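Local coordinates for penicillin-binding protein 2 (Pbp2) (Helicobacter pylori, PDB 5LP5), which probably acts as a penicillin-binding peptidoglycan transpeptidase and forms a complex with MreC in the machinery of bacterial cell wall synthesis, at residues Phe71-Pro76 with Glu89-Phe94; His116-Val121 with Gly142-Pro147; Thr386-Gly391 with Gly406-Asn411; Leu412-Arg417 with Asp421-Asp426. One frame throughout, in Å; residues are numbered along the deposited sequence.

Contact 1: residues Phe71-Pro76 with Glu89-Phe94; sequences FGVFLP and EIIQKF
V73 and L75 meet I91 in a helix-on-sheet packing with no aromatic ring between them, and the phenyl groups of both segments are turned to other neighbours. F74 points to the opposite face of its strand, F71 brings its ring against that of Y127 with the planes inclined at about 60° and also packs on F169 of the MreC chain, and the side chain of F94 touches K136 and L137. Strand 63-76 carries V73 and L75 on one face, and helix 81-94 lowers I91 onto them. Alternation along the strand explains the pattern, since residues two apart share a face while F74 between them serves the other. All three touching residues are buried and purely aliphatic, as suits an interface without a polar bond across it. I91 holds CG1 anti to its carbonyl carbon (chi1 -67°) and continues extended, which carries CD1 down to the strand. There it meets V73 CG1 at 4.0 Å, tip to tip. L75 approaches in the same manner, with the fork of its isobutyl group receiving the isoleucine methyl: I91 CD1 is 3.9 Å from L75 CD1 and 4.1 Å from L75 CD2.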
loop_
_atom_site.group_PDB
_atom_site.type_symbol
_atom_site.label_atom_id
_atom_site.label_comp_id
_atom_site.label_asym_id
_atom_site.label_seq_id
_atom_site.Cartn_x
_atom_site.Cartn_y
_atom_site.Cartn_z
ATOM N N PHE A 71 -3.107 1.237 -10.334
ATOM C CA PHE A 71 -4.043 2.115 -11.013
ATOM C C PHE A 71 -5.390 1.469 -11.286
ATOM O O PHE A 71 -5.606 0.301 -10.991
ATOM C CB PHE A 71 -3.417 2.643 -12.298
ATOM C CG PHE A 71 -2.481 3.786 -12.067
ATOM C CD1 PHE A 71 -2.964 5.075 -11.916
ATOM C CD2 PHE A 71 -1.123 3.571 -11.970
ATOM C CE1 PHE A 71 -2.103 6.124 -11.690
ATOM C CE2 PHE A 71 -0.266 4.619 -11.754
ATOM C CZ PHE A 71 -0.749 5.893 -11.612
ATOM N N GLY A 72 -6.281 2.256 -11.881
ATOM C CA GLY A 72 -7.657 1.885 -12.092
ATOM C C GLY A 72 -8.219 2.827 -13.126
ATOM O O GLY A 72 -8.022 4.025 -13.029
ATOM N N VAL A 73 -8.892 2.294 -14.142
ATOM C CA VAL A 73 -9.515 3.153 -15.143
ATOM C C VAL A 73 -11.001 3.279 -14.834
ATOM O O VAL A 73 -11.696 2.280 -14.692
ATOM C CB VAL A 73 -9.274 2.628 -16.570
ATOM C CG1 VAL A 73 -9.997 3.489 -17.597
ATOM C CG2 VAL A 73 -7.782 2.595 -16.870
ATOM N N PHE A 74 -11.475 4.517 -14.741
ATOM C CA PHE A 74 -12.836 4.805 -14.307
ATOM C C PHE A 74 -13.632 5.547 -15.380
ATOM O O PHE A 74 -13.078 6.397 -16.101
ATOM C CB PHE A 74 -12.795 5.701 -13.077
ATOM C CG PHE A 74 -12.382 5.006 -11.818
ATOM C CD1 PHE A 74 -13.336 4.693 -10.860
ATOM C CD2 PHE A 74 -11.052 4.694 -11.570
ATOM C CE1 PHE A 74 -12.975 4.074 -9.678
ATOM C CE2 PHE A 74 -10.683 4.070 -10.392
ATOM C CZ PHE A 74 -11.644 3.770 -9.437
ATOM N N LEU A 75 -14.930 5.233 -15.453
ATOM C CA LEU A 75 -15.893 5.993 -16.261
ATOM C C LEU A 75 -16.964 6.609 -15.349
ATOM O O LEU A 75 -17.243 6.073 -14.276
ATOM C CB LEU A 75 -16.533 5.091 -17.311
ATOM C CG LEU A 75 -15.608 4.579 -18.424
ATOM C CD1 LEU A 75 -16.304 3.502 -19.251
ATOM C CD2 LEU A 75 -15.130 5.707 -19.338
ATOM N N PRO A 76 -17.555 7.750 -15.755
ATOM C CA PRO A 76 -18.564 8.367 -14.888
ATOM C C PRO A 76 -19.891 7.586 -14.914
ATOM O O PRO A 76 -20.240 6.988 -15.936
ATOM C CB PRO A 76 -18.706 9.778 -15.466
ATOM C CG PRO A 76 -18.332 9.642 -16.904
ATOM C CD PRO A 76 -17.368 8.493 -17.015
ATOM N N GLU A 89 -14.775 0.516 -26.246
ATOM C CA GLU A 89 -13.938 0.227 -27.420
ATOM C C GLU A 89 -12.589 0.915 -27.261
ATOM O O GLU A 89 -11.551 0.331 -27.577
ATOM C CB GLU A 89 -14.589 0.722 -28.719
ATOM C CG GLU A 89 -15.709 -0.140 -29.258
ATOM C CD GLU A 89 -16.309 0.411 -30.543
ATOM O OE1 GLU A 89 -16.054 1.585 -30.902
ATOM O OE2 GLU A 89 -17.054 -0.341 -31.200
ATOM N N ILE A 90 -12.621 2.164 -26.787
ATOM C CA ILE A 90 -11.403 2.933 -26.518
ATOM C C ILE A 90 -10.568 2.237 -25.432
ATOM O O ILE A 90 -9.359 2.118 -25.560
ATOM C CB ILE A 90 -11.713 4.406 -26.129
ATOM C CG1 ILE A 90 -12.249 5.190 -27.340
ATOM C CG2 ILE A 90 -10.474 5.106 -25.612
ATOM C CD1 ILE A 90 -12.649 6.624 -27.050
ATOM N N ILE A 91 -11.217 1.763 -24.377
ATOM C CA ILE A 91 -10.521 1.086 -23.292
ATOM C C ILE A 91 -10.056 -0.317 -23.696
ATOM O O ILE A 91 -9.103 -0.837 -23.131
ATOM C CB ILE A 91 -11.387 1.066 -22.026
ATOM C CG1 ILE A 91 -11.546 2.502 -21.522
ATOM C CG2 ILE A 91 -10.760 0.207 -20.934
ATOM C CD1 ILE A 91 -12.647 2.709 -20.511
ATOM N N GLN A 92 -10.718 -0.916 -24.679
ATOM C CA GLN A 92 -10.256 -2.171 -25.280
ATOM C C GLN A 92 -8.877 -1.995 -25.930
ATOM O O GLN A 92 -7.987 -2.827 -25.759
ATOM C CB GLN A 92 -11.273 -2.689 -26.322
ATOM C CG GLN A 92 -10.867 -3.971 -27.069
ATOM C CD GLN A 92 -10.724 -5.180 -26.161
ATOM O OE1 GLN A 92 -11.450 -5.318 -25.180
ATOM N NE2 GLN A 92 -9.785 -6.057 -26.482
ATOM N N LYS A 93 -8.707 -0.912 -26.678
ATOM C CA LYS A 93 -7.423 -0.633 -27.321
ATOM C C LYS A 93 -6.293 -0.649 -26.289
ATOM O O LYS A 93 -5.280 -1.291 -26.519
ATOM C CB LYS A 93 -7.445 0.703 -28.087
ATOM C CG LYS A 93 -8.210 0.667 -29.413
ATOM C CD LYS A 93 -8.451 2.061 -29.974
ATOM C CE LYS A 93 -9.714 2.125 -30.823
ATOM N NZ LYS A 93 -10.154 3.535 -30.997
ATOM N N PHE A 94 -6.479 0.024 -25.149
ATOM C CA PHE A 94 -5.417 0.174 -24.135
ATOM C C PHE A 94 -5.153 -1.107 -23.358
ATOM O O PHE A 94 -4.102 -1.259 -22.750
ATOM C CB PHE A 94 -5.748 1.287 -23.120
ATOM C CG PHE A 94 -5.901 2.651 -23.724
ATOM C CD1 PHE A 94 -4.928 3.176 -24.547
ATOM C CD2 PHE A 94 -7.020 3.407 -23.457
ATOM C CE1 PHE A 94 -5.071 4.423 -25.115
ATOM C CE2 PHE A 94 -7.172 4.666 -24.010
ATOM C CZ PHE A 94 -6.194 5.175 -24.846
#

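Contact 2: residues His116-Val121 with Gly142-Pro147; sequences HNLIKV and GIFALP
Two strands flanking a shared central strand meet here over one face of an antiparallel part of the sheet. Strands 118-125 and 144-152 both pair with strand 63-76, so L118 on one side has to reach F144 and L146 across the strand between them. The backbones are accordingly far apart, with CA of L118 and CA of F144 8.9 Å from each other, and side chains alone make the contact. F74 of the central strand lies among them and is touched by both L118 and L146, while L113 adds to the cover of L118. Leucine suits this place because its forked end can serve two neighbours at once. One branch of L118 approaches the phenyl group of F144 over a face, a loose touch in which L118 CD2 is 4.5 Å from F144 CD2. F144 is otherwise exposed, which places this edge of the contact at the surface. Further along the same strand, P147 packs on F182 of the MreC chain. The other branch of L118 goes to L146. The two leucines cross at about a right angle, bringing L118 CD1 to 4.1 Å from L146 CD1.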
loop_
_atom_site.group_PDB
_atom_site.type_symbol
_atom_site.label_atom_id
_atom_site.label_comp_id
_atom_site.label_asym_id
_atom_site.label_seq_id
_atom_site.Cartn_x
_atom_site.Cartn_y
_atom_site.Cartn_z
ATOM N N HIS A 116 -19.182 9.978 -5.106
ATOM C CA HIS A 116 -20.572 10.275 -5.523
ATOM C C HIS A 116 -20.800 10.134 -7.052
ATOM O O HIS A 116 -21.862 10.516 -7.565
ATOM C CB HIS A 116 -20.904 11.726 -5.093
ATOM C CG HIS A 116 -22.264 11.910 -4.487
ATOM N ND1 HIS A 116 -22.452 12.130 -3.138
ATOM C CD2 HIS A 116 -23.495 11.949 -5.050
ATOM C CE1 HIS A 116 -23.741 12.273 -2.893
ATOM N NE2 HIS A 116 -24.396 12.168 -4.036
ATOM N N ASN A 117 -19.819 9.559 -7.757
ATOM C CA ASN A 117 -19.730 9.651 -9.222
ATOM C C ASN A 117 -19.266 8.354 -9.926
ATOM O O ASN A 117 -19.987 7.783 -10.744
ATOM C CB ASN A 117 -18.713 10.743 -9.613
ATOM C CG ASN A 117 -19.040 12.109 -9.047
ATOM O OD1 ASN A 117 -20.191 12.528 -9.036
ATOM N ND2 ASN A 117 -18.017 12.815 -8.582
ATOM N N LEU A 118 -18.031 7.931 -9.625
ATOM C CA LEU A 118 -17.187 7.205 -10.600
ATOM C C LEU A 118 -17.145 5.689 -10.459
ATOM O O LEU A 118 -17.010 5.172 -9.361
ATOM C CB LEU A 118 -15.748 7.743 -10.530
ATOM C CG LEU A 118 -15.530 9.184 -11.009
ATOM C CD1 LEU A 118 -14.185 9.735 -10.564
ATOM C CD2 LEU A 118 -15.679 9.257 -12.523
ATOM N N ILE A 119 -17.196 4.991 -11.592
ATOM C CA ILE A 119 -17.235 3.518 -11.639
ATOM C C ILE A 119 -15.950 2.891 -12.215
ATOM O O ILE A 119 -15.521 3.235 -13.315
ATOM C CB ILE A 119 -18.432 3.036 -12.497
ATOM C CG1 ILE A 119 -19.747 3.477 -11.838
ATOM C CG2 ILE A 119 -18.390 1.520 -12.690
ATOM C CD1 ILE A 119 -21.023 3.068 -12.555
ATOM N N LYS A 120 -15.376 1.927 -11.496
ATOM C CA LYS A 120 -14.091 1.316 -11.876
ATOM C C LYS A 120 -14.215 0.270 -12.991
ATOM O O LYS A 120 -14.659 -0.835 -12.747
ATOM C CB LYS A 120 -13.415 0.674 -10.645
ATOM C CG LYS A 120 -12.047 0.057 -10.942
ATOM C CD LYS A 120 -11.306 -0.347 -9.682
ATOM C CE LYS A 120 -11.916 -1.600 -9.082
ATOM N NZ LYS A 120 -11.418 -1.850 -7.705
ATOM N N VAL A 121 -13.779 0.591 -14.200
ATOM C CA VAL A 121 -13.871 -0.369 -15.314
ATOM C C VAL A 121 -12.741 -1.412 -15.352
ATOM O O VAL A 121 -13.003 -2.616 -15.418
ATOM C CB VAL A 121 -13.916 0.333 -16.681
ATOM C CG1 VAL A 121 -14.054 -0.695 -17.801
ATOM C CG2 VAL A 121 -15.065 1.328 -16.735
ATOM N N GLY A 142 -13.608 12.251 -21.312
ATOM C CA GLY A 142 -14.403 11.586 -20.280
ATOM C C GLY A 142 -13.828 10.303 -19.696
ATOM O O GLY A 142 -14.587 9.437 -19.252
ATOM N N ILE A 143 -12.504 10.165 -19.682
ATOM C CA ILE A 143 -11.875 8.944 -19.158
ATOM C C ILE A 143 -10.804 9.267 -18.111
ATOM O O ILE A 143 -9.893 10.062 -18.365
ATOM C CB ILE A 143 -11.270 8.074 -20.270
ATOM C CG1 ILE A 143 -12.345 7.669 -21.274
ATOM C CG2 ILE A 143 -10.661 6.815 -19.674
ATOM C CD1 ILE A 143 -11.851 6.802 -22.420
ATOM N N PHE A 144 -10.935 8.623 -16.949
ATOM C CA PHE A 144 -10.152 8.941 -15.761
ATOM C C PHE A 144 -9.292 7.737 -15.355
ATOM O O PHE A 144 -9.698 6.596 -15.509
ATOM C CB PHE A 144 -11.094 9.339 -14.611
ATOM C CG PHE A 144 -11.939 10.553 -14.907
ATOM C CD1 PHE A 144 -11.719 11.746 -14.227
ATOM C CD2 PHE A 144 -12.976 10.501 -15.846
ATOM C CE1 PHE A 144 -12.493 12.869 -14.492
ATOM C CE2 PHE A 144 -13.732 11.619 -16.137
ATOM C CZ PHE A 144 -13.501 12.804 -15.449
ATOM N N ALA A 145 -8.093 8.003 -14.844
ATOM C CA ALA A 145 -7.184 6.955 -14.395
ATOM C C ALA A 145 -6.617 7.351 -13.023
ATOM O O ALA A 145 -5.941 8.370 -12.883
ATOM C CB ALA A 145 -6.068 6.745 -15.417
ATOM N N LEU A 146 -6.877 6.526 -12.018
ATOM C CA LEU A 146 -6.762 6.949 -10.642
ATOM C C LEU A 146 -5.942 5.969 -9.857
ATOM O O LEU A 146 -6.021 4.769 -10.088
ATOM C CB LEU A 146 -8.154 7.023 -10.014
ATOM C CG LEU A 146 -9.133 7.953 -10.730
ATOM C CD1 LEU A 146 -10.559 7.831 -10.195
ATOM C CD2 LEU A 146 -8.588 9.377 -10.619
ATOM N N PRO A 147 -5.183 6.476 -8.885
ATOM C CA PRO A 147 -4.348 5.678 -7.993
ATOM C C PRO A 147 -5.159 4.937 -6.935
ATOM O O PRO A 147 -6.028 5.525 -6.287
ATOM C CB PRO A 147 -3.453 6.726 -7.338
ATOM C CG PRO A 147 -4.288 7.951 -7.317
ATOM C CD PRO A 147 -5.159 7.906 -8.536
#

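Contact 3: residues Thr386-Gly391 with Gly406-Asn411; sequences TLREVG and GIVPDN
L387 is the first residue of its helix segment to touch V408, in a contact that joins the last turn of helix 380-389 to the loop leading into helix 411-418, within the transpeptidase family region. Its near point is the base of the side chain: L387 CB lies 4.2 Å from V408 CG1. R388 follows and contributes aliphatic carbon rather than charge. With CG beside the backbone N (chi1 -79°), that carbon lies against the valine's isopropyl group, and a bend at chi3 (62°) leads the guanidinium elsewhere, to a salt bridge between NH2 and E394. Arginine suits this solvent-facing side of a contact whose other two residues are buried: aliphatic at its root, charged at its end. V390 N still bonds to T386 O at 3.0 Å, but V390 is the first residue to leave helical angles. G391 has positive phi (100°), a region glycine enters readily, as suits the exit from the helix. On the loop side, D410 is the N-cap of the next helix, its OD1 accepting a bond from W413 N. V408, compact and branched at CB, turns its side chain to both helix residues: R388 CG is 3.8 Å from V408 CB and equally far from V408 CG2.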
loop_
_atom_site.group_PDB
_atom_site.type_symbol
_atom_site.label_atom_id
_atom_site.label_comp_id
_atom_site.label_asym_id
_atom_site.label_seq_id
_atom_site.Cartn_x
_atom_site.Cartn_y
_atom_site.Cartn_z
ATOM N N THR A 386 -5.341 -29.457 38.841
ATOM C CA THR A 386 -3.930 -29.149 38.624
ATOM C C THR A 386 -3.635 -28.942 37.122
ATOM O O THR A 386 -3.032 -27.933 36.738
ATOM C CB THR A 386 -3.016 -30.235 39.254
ATOM O OG1 THR A 386 -3.126 -30.192 40.685
ATOM C CG2 THR A 386 -1.567 -30.028 38.893
ATOM N N LEU A 387 -4.074 -29.870 36.273
ATOM C CA LEU A 387 -3.889 -29.734 34.820
ATOM C C LEU A 387 -4.483 -28.428 34.261
ATOM O O LEU A 387 -3.892 -27.784 33.406
ATOM C CB LEU A 387 -4.523 -30.918 34.087
ATOM C CG LEU A 387 -3.836 -32.265 34.255
ATOM C CD1 LEU A 387 -4.775 -33.418 33.931
ATOM C CD2 LEU A 387 -2.590 -32.327 33.381
ATOM N N ARG A 388 -5.668 -28.060 34.732
ATOM C CA ARG A 388 -6.349 -26.838 34.297
ATOM C C ARG A 388 -5.697 -25.595 34.882
ATOM O O ARG A 388 -5.784 -24.517 34.312
ATOM C CB ARG A 388 -7.823 -26.872 34.705
ATOM C CG ARG A 388 -8.718 -27.723 33.795
ATOM C CD ARG A 388 -10.199 -27.641 34.169
ATOM N NE ARG A 388 -10.687 -26.266 34.030
ATOM C CZ ARG A 388 -11.338 -25.757 32.976
ATOM N NH1 ARG A 388 -11.648 -26.506 31.925
ATOM N NH2 ARG A 388 -11.687 -24.470 32.984
ATOM N N GLU A 389 -5.053 -25.739 36.027
ATOM C CA GLU A 389 -4.297 -24.639 36.614
ATOM C C GLU A 389 -3.033 -24.341 35.834
ATOM O O GLU A 389 -2.624 -23.190 35.787
ATOM C CB GLU A 389 -3.925 -24.941 38.066
ATOM C CG GLU A 389 -5.051 -24.707 39.050
ATOM C CD GLU A 389 -4.740 -25.215 40.451
ATOM O OE1 GLU A 389 -3.609 -25.709 40.680
ATOM O OE2 GLU A 389 -5.638 -25.107 41.326
ATOM N N VAL A 390 -2.409 -25.366 35.254
ATOM C CA VAL A 390 -1.205 -25.179 34.423
ATOM C C VAL A 390 -1.523 -24.864 32.950
ATOM O O VAL A 390 -0.619 -24.914 32.102
ATOM C CB VAL A 390 -0.207 -26.373 34.503
ATOM C CG1 VAL A 390 0.199 -26.642 35.942
ATOM C CG2 VAL A 390 -0.760 -27.639 33.870
ATOM N N GLY A 391 -2.797 -24.578 32.656
ATOM C CA GLY A 391 -3.211 -23.932 31.405
ATOM C C GLY A 391 -3.778 -24.793 30.281
ATOM O O GLY A 391 -3.697 -24.390 29.119
ATOM N N GLY A 406 -9.236 -26.242 25.145
ATOM C CA GLY A 406 -9.132 -27.675 25.011
ATOM C C GLY A 406 -10.291 -28.418 25.631
ATOM O O GLY A 406 -11.415 -27.928 25.710
ATOM N N ILE A 407 -9.978 -29.633 26.039
ATOM C CA ILE A 407 -10.817 -30.416 26.893
ATOM C C ILE A 407 -9.891 -31.093 27.867
ATOM O O ILE A 407 -9.070 -31.916 27.470
ATOM C CB ILE A 407 -11.561 -31.500 26.098
ATOM C CG1 ILE A 407 -12.627 -30.857 25.217
ATOM C CG2 ILE A 407 -12.202 -32.507 27.044
ATOM C CD1 ILE A 407 -13.170 -31.789 24.163
ATOM N N VAL A 408 -10.003 -30.726 29.132
ATOM C CA VAL A 408 -9.397 -31.508 30.203
ATOM C C VAL A 408 -10.482 -32.426 30.755
ATOM O O VAL A 408 -11.323 -31.996 31.554
ATOM C CB VAL A 408 -8.799 -30.619 31.327
ATOM C CG1 VAL A 408 -8.375 -31.467 32.526
ATOM C CG2 VAL A 408 -7.608 -29.837 30.799
ATOM N N PRO A 409 -10.475 -33.691 30.324
ATOM C CA PRO A 409 -11.609 -34.533 30.656
ATOM C C PRO A 409 -11.713 -34.780 32.156
ATOM O O PRO A 409 -10.703 -35.061 32.812
ATOM C CB PRO A 409 -11.311 -35.835 29.909
ATOM C CG PRO A 409 -9.827 -35.866 29.835
ATOM C CD PRO A 409 -9.404 -34.448 29.670
ATOM N N ASP A 410 -12.931 -34.642 32.684
ATOM C CA ASP A 410 -13.204 -34.990 34.063
ATOM C C ASP A 410 -14.536 -35.758 34.184
ATOM O O ASP A 410 -15.156 -36.160 33.185
ATOM C CB ASP A 410 -13.105 -33.738 34.981
ATOM C CG ASP A 410 -14.277 -32.768 34.828
ATOM O OD1 ASP A 410 -15.207 -33.043 34.055
ATOM O OD2 ASP A 410 -14.286 -31.717 35.501
ATOM N N ASN A 411 -14.941 -35.970 35.429
ATOM C CA ASN A 411 -16.162 -36.651 35.784
ATOM C C ASN A 411 -17.381 -35.990 35.136
ATOM O O ASN A 411 -18.123 -36.588 34.361
ATOM C CB ASN A 411 -16.266 -36.568 37.315
ATOM C CG ASN A 411 -17.484 -37.243 37.863
ATOM O OD1 ASN A 411 -17.908 -38.282 37.362
ATOM N ND2 ASN A 411 -18.049 -36.671 38.920
#

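Contact 4: residues Leu412-Arg417 with Asp421-Asp426; sequences LWKLKR and DWRVGD
K414 stretches out from its helix across D421 and W422, crossing D426 at about a right angle. With CG anti to the backbone N (chi1 -170°) and the chain extended, K414 NZ bonds D426 OD2 at 2.6 Å, on the syn side but 33° out of the carboxylate plane, and D421 O at 3.2 Å, nearly in line with that carbonyl (165°). R423 makes a second salt bridge, R423 NH2 lying 3.5 Å from D426 OD1. Both cations approach from one side, K414 NZ near the plane at the guanidinium edge, and would probably favour the ionised aspartate. K414 CD meets W422 CE3 obliquely at 3.7 Å, K414 CB stands at the ring edge, D426 CB lies over its centre, and W422 NE1 bonds T427. Toward solvent, L415 and D421 lie side by side, L415 CD2 4.2 Å from D421 OD1. Lysine suits the place: its aliphatic chain lies along the indole while its ammonium joins a salt-bridge network, K414, D426 and R423, tying two successive helices.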
loop_
_atom_site.group_PDB
_atom_site.type_symbol
_atom_site.label_atom_id
_atom_site.label_comp_id
_atom_site.label_asym_id
_atom_site.label_seq_id
_atom_site.Cartn_x
_atom_site.Cartn_y
_atom_site.Cartn_z
ATOM N N LEU A 412 -17.555 -34.722 35.461
ATOM C CA LEU A 412 -18.741 -33.968 35.058
ATOM C C LEU A 412 -18.786 -33.756 33.568
ATOM O O LEU A 412 -19.859 -33.551 33.011
ATOM C CB LEU A 412 -18.771 -32.589 35.716
ATOM C CG LEU A 412 -19.079 -32.470 37.213
ATOM C CD1 LEU A 412 -17.997 -33.079 38.116
ATOM C CD2 LEU A 412 -19.267 -30.996 37.541
ATOM N N TRP A 413 -17.626 -33.760 32.925
ATOM C CA TRP A 413 -17.565 -33.530 31.495
ATOM C C TRP A 413 -18.025 -34.753 30.701
ATOM O O TRP A 413 -18.804 -34.627 29.740
ATOM C CB TRP A 413 -16.156 -33.166 31.071
ATOM C CG TRP A 413 -16.070 -33.050 29.599
ATOM C CD1 TRP A 413 -16.438 -31.983 28.836
ATOM C CD2 TRP A 413 -15.633 -34.066 28.690
ATOM N NE1 TRP A 413 -16.251 -32.274 27.509
ATOM C CE2 TRP A 413 -15.757 -33.546 27.397
ATOM C CE3 TRP A 413 -15.164 -35.371 28.849
ATOM C CZ2 TRP A 413 -15.404 -34.274 26.269
ATOM C CZ3 TRP A 413 -14.810 -36.089 27.727
ATOM C CH2 TRP A 413 -14.938 -35.540 26.456
ATOM N N LYS A 414 -17.529 -35.929 31.096
ATOM C CA LYS A 414 -17.911 -37.178 30.436
ATOM C C LYS A 414 -19.412 -37.383 30.568
ATOM O O LYS A 414 -20.077 -37.860 29.625
ATOM C CB LYS A 414 -17.173 -38.376 31.029
ATOM C CG LYS A 414 -17.344 -39.656 30.223
ATOM C CD LYS A 414 -16.510 -40.799 30.766
ATOM C CE LYS A 414 -16.484 -41.932 29.756
ATOM N NZ LYS A 414 -16.039 -43.213 30.356
ATOM N N LEU A 415 -19.954 -36.990 31.720
ATOM C CA LEU A 415 -21.388 -37.093 31.919
ATOM C C LEU A 415 -22.177 -36.196 30.964
ATOM O O LEU A 415 -23.168 -36.618 30.412
ATOM C CB LEU A 415 -21.780 -36.779 33.359
ATOM C CG LEU A 415 -21.706 -37.867 34.433
ATOM C CD1 LEU A 415 -22.543 -37.400 35.617
ATOM C CD2 LEU A 415 -22.172 -39.246 33.986
ATOM N N LYS A 416 -21.731 -34.965 30.765
ATOM C CA LYS A 416 -22.445 -34.043 29.886
ATOM C C LYS A 416 -22.325 -34.386 28.407
ATOM O O LYS A 416 -23.225 -34.064 27.627
ATOM C CB LYS A 416 -21.977 -32.603 30.085
ATOM C CG LYS A 416 -22.846 -31.579 29.362
ATOM C CD LYS A 416 -22.239 -30.182 29.373
ATOM C CE LYS A 416 -23.234 -29.148 28.852
ATOM N NZ LYS A 416 -22.677 -27.769 28.889
ATOM N N ARG A 417 -21.235 -35.021 27.998
ATOM C CA ARG A 417 -21.078 -35.301 26.571
ATOM C C ARG A 417 -21.552 -36.681 26.180
ATOM O O ARG A 417 -22.221 -36.815 25.170
ATOM C CB ARG A 417 -19.642 -35.111 26.096
ATOM C CG ARG A 417 -19.461 -35.236 24.580
ATOM C CD ARG A 417 -18.506 -34.189 24.019
ATOM N NE ARG A 417 -17.667 -34.715 22.943
ATOM C CZ ARG A 417 -16.594 -34.092 22.449
ATOM N NH1 ARG A 417 -16.216 -32.903 22.911
ATOM N NH2 ARG A 417 -15.889 -34.656 21.477
ATOM N N ASP A 421 -20.534 -43.098 32.976
ATOM C CA ASP A 421 -19.815 -42.930 34.241
ATOM C C ASP A 421 -18.309 -42.770 34.051
ATOM O O ASP A 421 -17.777 -43.093 32.983
ATOM C CB ASP A 421 -20.079 -44.115 35.178
ATOM C CG ASP A 421 -21.413 -44.020 35.897
ATOM O OD1 ASP A 421 -21.984 -42.918 36.006
ATOM O OD2 ASP A 421 -21.887 -45.063 36.374
ATOM N N TRP A 422 -17.646 -42.248 35.090
ATOM C CA TRP A 422 -16.197 -42.047 35.065
ATOM C C TRP A 422 -15.466 -43.223 35.700
ATOM O O TRP A 422 -15.173 -43.217 36.897
ATOM C CB TRP A 422 -15.777 -40.753 35.763
ATOM C CG TRP A 422 -14.297 -40.446 35.557
ATOM C CD1 TRP A 422 -13.253 -40.757 36.395
ATOM C CD2 TRP A 422 -13.714 -39.795 34.428
ATOM N NE1 TRP A 422 -12.065 -40.335 35.850
ATOM C CE2 TRP A 422 -12.324 -39.727 34.649
ATOM C CE3 TRP A 422 -14.234 -39.244 33.252
ATOM C CZ2 TRP A 422 -11.450 -39.148 33.728
ATOM C CZ3 TRP A 422 -13.359 -38.657 32.341
ATOM C CH2 TRP A 422 -11.986 -38.621 32.587
ATOM N N ARG A 423 -15.163 -44.225 34.886
ATOM C CA ARG A 423 -14.449 -45.394 35.364
ATOM C C ARG A 423 -13.004 -45.002 35.669
ATOM O O ARG A 423 -12.478 -44.063 35.093
ATOM C CB ARG A 423 -14.517 -46.522 34.343
ATOM C CG ARG A 423 -15.939 -46.991 34.039
ATOM C CD ARG A 423 -15.955 -47.819 32.767
ATOM N NE ARG A 423 -15.403 -47.062 31.636
ATOM C CZ ARG A 423 -14.800 -47.591 30.569
ATOM N NH1 ARG A 423 -14.643 -48.909 30.453
ATOM N NH2 ARG A 423 -14.340 -46.796 29.606
ATOM N N VAL A 424 -12.403 -45.695 36.631
ATOM C CA VAL A 424 -10.972 -45.608 36.941
ATOM C C VAL A 424 -10.060 -45.602 35.690
ATOM O O VAL A 424 -9.046 -44.908 35.671
ATOM C CB VAL A 424 -10.573 -46.772 37.900
ATOM C CG1 VAL A 424 -10.986 -48.127 37.323
ATOM C CG2 VAL A 424 -9.080 -46.761 38.210
ATOM N N GLY A 425 -10.420 -46.373 34.659
ATOM C CA GLY A 425 -9.634 -46.444 33.427
ATOM C C GLY A 425 -9.465 -45.088 32.758
ATOM O O GLY A 425 -8.441 -44.825 32.115
ATOM N N ASP A 426 -10.475 -44.229 32.921
ATOM C CA ASP A 426 -10.478 -42.870 32.359
ATOM C C ASP A 426 -9.457 -41.975 33.060
ATOM O O ASP A 426 -8.720 -41.234 32.409
ATOM C CB ASP A 426 -11.880 -42.253 32.475
ATOM C CG ASP A 426 -12.975 -43.152 31.900
ATOM O OD1 ASP A 426 -12.660 -44.116 31.171
ATOM O OD2 ASP A 426 -14.162 -42.909 32.183
#

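The four contacts form two pairs on opposite sides of the chain's centre. Contacts 1 and 2, with centres 9 Å apart, share one sheet in the dimerisation-domain family region: V73 O lies 2.7 Å from V121 N and F74 N 2.8 Å from F144 O, probable hydrogen bonds that tie the central strand to both flanking strands. Contacts 3 and 4 belong to the transpeptidase region, with centres 13 Å apart. They meet where W422 and W413 pack against the loop, I407 CG2 being 3.7 Å from W413 CE2. Centres of contacts 1 and 3 are about 62 Å apart. MreC touches contacts 1 and 2 alone, and none of the four contains the serine nucleophile expected of such an enzyme.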